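Local coordinates for enoyl-acyl carrier protein reductase (Uncultured bacterium, PDB 6KI9) that probably reduces the double bond of enoyl-acyl carrier protein intermediates in fatty acid synthesis, at residues S305-L310 with L393-L398. Residues are numbered along the deposited sequence; the frame is centred on the assembly and turned at random.
Sequences SLFPLL and LVTDVL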
loop_
_atom_site.group_PDB
_atom_site.type_symbol
_atom_site.label_atom_id
_atom_site.label_comp_id
_atom_site.label_asym_id
_atom_site.label_seq_id
_atom_site.Cartn_x
_atom_site.Cartn_y
_atom_site.Cartn_z
ATOM N N SER A 305 9.104 -8.997 -9.220
ATOM C CA SER A 305 9.915 -8.863 -8.013
ATOM C C SER A 305 9.665 -10.000 -7.024
ATOM O O SER A 305 10.491 -10.269 -6.146
ATOM C CB SER A 305 9.655 -7.521 -7.330
ATOM O OG SER A 305 9.954 -6.435 -8.185
ATOM N N LEU A 306 8.533 -10.674 -7.179
ATOM C CA LEU A 306 8.092 -11.688 -6.217
ATOM C C LEU A 306 8.808 -13.028 -6.321
ATOM O O LEU A 306 9.018 -13.693 -5.316
ATOM C CB LEU A 306 6.595 -11.952 -6.392
ATOM C CG LEU A 306 5.564 -11.302 -5.491
ATOM C CD1 LEU A 306 4.185 -11.701 -5.976
ATOM C CD2 LEU A 306 5.783 -11.732 -4.047
ATOM N N PHE A 307 9.155 -13.429 -7.536
ATOM C CA PHE A 307 9.623 -14.791 -7.768
ATOM C C PHE A 307 10.804 -15.248 -6.889
ATOM O O PHE A 307 10.814 -16.406 -6.428
ATOM C CB PHE A 307 9.958 -14.962 -9.251
ATOM C CG PHE A 307 8.754 -14.876 -10.133
ATOM C CD1 PHE A 307 7.778 -15.853 -10.084
ATOM C CD2 PHE A 307 8.593 -13.820 -11.009
ATOM C CE1 PHE A 307 6.664 -15.779 -10.897
ATOM C CE2 PHE A 307 7.472 -13.732 -11.817
ATOM C CZ PHE A 307 6.516 -14.713 -11.767
ATOM N N PRO A 308 11.790 -14.359 -6.640
ATOM C CA PRO A 308 12.912 -14.814 -5.800
ATOM C C PRO A 308 12.529 -15.178 -4.365
ATOM O O PRO A 308 13.354 -15.744 -3.628
ATOM C CB PRO A 308 13.855 -13.612 -5.807
ATOM C CG PRO A 308 13.600 -12.961 -7.100
ATOM C CD PRO A 308 12.097 -13.057 -7.257
ATOM N N LEU A 309 11.299 -14.862 -3.959
ATOM C CA LEU A 309 10.831 -15.303 -2.652
ATOM C C LEU A 309 10.968 -16.821 -2.524
ATOM O O LEU A 309 11.265 -17.326 -1.438
ATOM C CB LEU A 309 9.377 -14.863 -2.413
ATOM C CG LEU A 309 8.752 -15.327 -1.098
ATOM C CD1 LEU A 309 9.480 -14.713 0.092
ATOM C CD2 LEU A 309 7.263 -14.979 -1.044
ATOM N N LEU A 310 10.804 -17.544 -3.635
ATOM C CA LEU A 310 10.957 -18.999 -3.597
ATOM C C LEU A 310 12.326 -19.394 -3.052
ATOM O O LEU A 310 12.438 -20.240 -2.143
ATOM C CB LEU A 310 10.751 -19.596 -4.988
ATOM C CG LEU A 310 9.277 -19.668 -5.376
ATOM C CD1 LEU A 310 9.104 -19.880 -6.874
ATOM C CD2 LEU A 310 8.616 -20.782 -4.587
ATOM N N LEU A 393 -1.688 -18.612 -11.088
ATOM C CA LEU A 393 -0.314 -18.224 -11.369
ATOM C C LEU A 393 0.609 -18.464 -10.180
ATOM O O LEU A 393 0.171 -18.459 -9.027
ATOM C CB LEU A 393 -0.264 -16.747 -11.758
ATOM C CG LEU A 393 -1.092 -16.304 -12.963
ATOM C CD1 LEU A 393 -1.036 -14.786 -13.073
ATOM C CD2 LEU A 393 -0.565 -16.964 -14.222
ATOM N N VAL A 394 1.897 -18.644 -10.466
ATOM C CA VAL A 394 2.911 -18.695 -9.413
ATOM C C VAL A 394 2.812 -17.436 -8.538
ATOM O O VAL A 394 2.945 -17.498 -7.304
ATOM C CB VAL A 394 4.337 -18.817 -10.010
ATOM C CG1 VAL A 394 5.401 -18.597 -8.927
ATOM C CG2 VAL A 394 4.514 -20.170 -10.691
ATOM N N THR A 395 2.540 -16.297 -9.173
ATOM C CA THR A 395 2.445 -15.034 -8.444
ATOM C C THR A 395 1.223 -14.966 -7.525
ATOM O O THR A 395 1.236 -14.226 -6.549
ATOM C CB THR A 395 2.382 -13.853 -9.407
ATOM O OG1 THR A 395 1.280 -14.032 -10.300
ATOM C CG2 THR A 395 3.653 -13.773 -10.199
ATOM N N ASP A 396 0.190 -15.756 -7.811
ATOM C CA ASP A 396 -0.950 -15.869 -6.890
ATOM C C ASP A 396 -0.512 -16.548 -5.588
ATOM O O ASP A 396 -0.818 -16.076 -4.465
ATOM C CB ASP A 396 -2.108 -16.633 -7.549
ATOM C CG ASP A 396 -2.725 -15.873 -8.721
ATOM O OD1 ASP A 396 -2.835 -14.627 -8.640
ATOM O OD2 ASP A 396 -3.113 -16.519 -9.719
ATOM N N VAL A 397 0.207 -17.658 -5.739
ATOM C CA VAL A 397 0.734 -18.386 -4.590
ATOM C C VAL A 397 1.661 -17.498 -3.766
ATOM O O VAL A 397 1.523 -17.385 -2.531
ATOM C CB VAL A 397 1.505 -19.644 -5.038
ATOM C CG1 VAL A 397 2.102 -20.361 -3.839
ATOM C CG2 VAL A 397 0.596 -20.572 -5.827
ATOM N N LEU A 398 2.617 -16.867 -4.441
ATOM C CA LEU A 398 3.614 -16.074 -3.724
ATOM C C LEU A 398 3.023 -14.804 -3.088
ATOM O O LEU A 398 3.415 -14.420 -1.978
ATOM C CB LEU A 398 4.772 -15.714 -4.659
ATOM C CG LEU A 398 5.546 -16.924 -5.199
ATOM C CD1 LEU A 398 6.763 -16.454 -5.994
ATOM C CD2 LEU A 398 5.951 -17.892 -4.099
#
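Leu398 pushes its isobutyl end into the turn that leads into helix 309-315, a worked example of how one branched side chain can join such a turn to the first turns of another helix, here 394-413. Leu398 CD1 lies 3.6 Å from Leu306 O and also meets Phe307 CA. Its other methyl, Leu398 CD2, meets Leu310 CD2 at 4.0 Å, the two side chains crossing at about a right angle. Leu306 instead slides past Leu398 in the opposite direction, bringing Leu306 CD2 to 4.2 Å from Leu398 CB. With CG anti to its carbonyl carbon (chi1 -67°), Phe307 sends its ring to the first turn of helix 394-413. There Val394 comes at the ring edge, its CG1 3.7 Å from Phe307 CE1. Thr395 CG2 approaches Phe307 CZ obliquely, at 3.4 Å. Leu342 and Ile346 of helix 339-351 also touch this ring. A serine in place of Phe307 would probably leave Val394 CG1 and Thr395 CG2 without the ring they pack on, and take a partner from Leu342 and Ile346. No hydrogen bond spans the two segments; Leu306 O instead accepts Leu309 N at 2.9 Å, within a type I turn. This is buried apolar helix-to-helix packing, with helices 320-331 and 339-351 around it, in a protein of the NADP Rossmann clan.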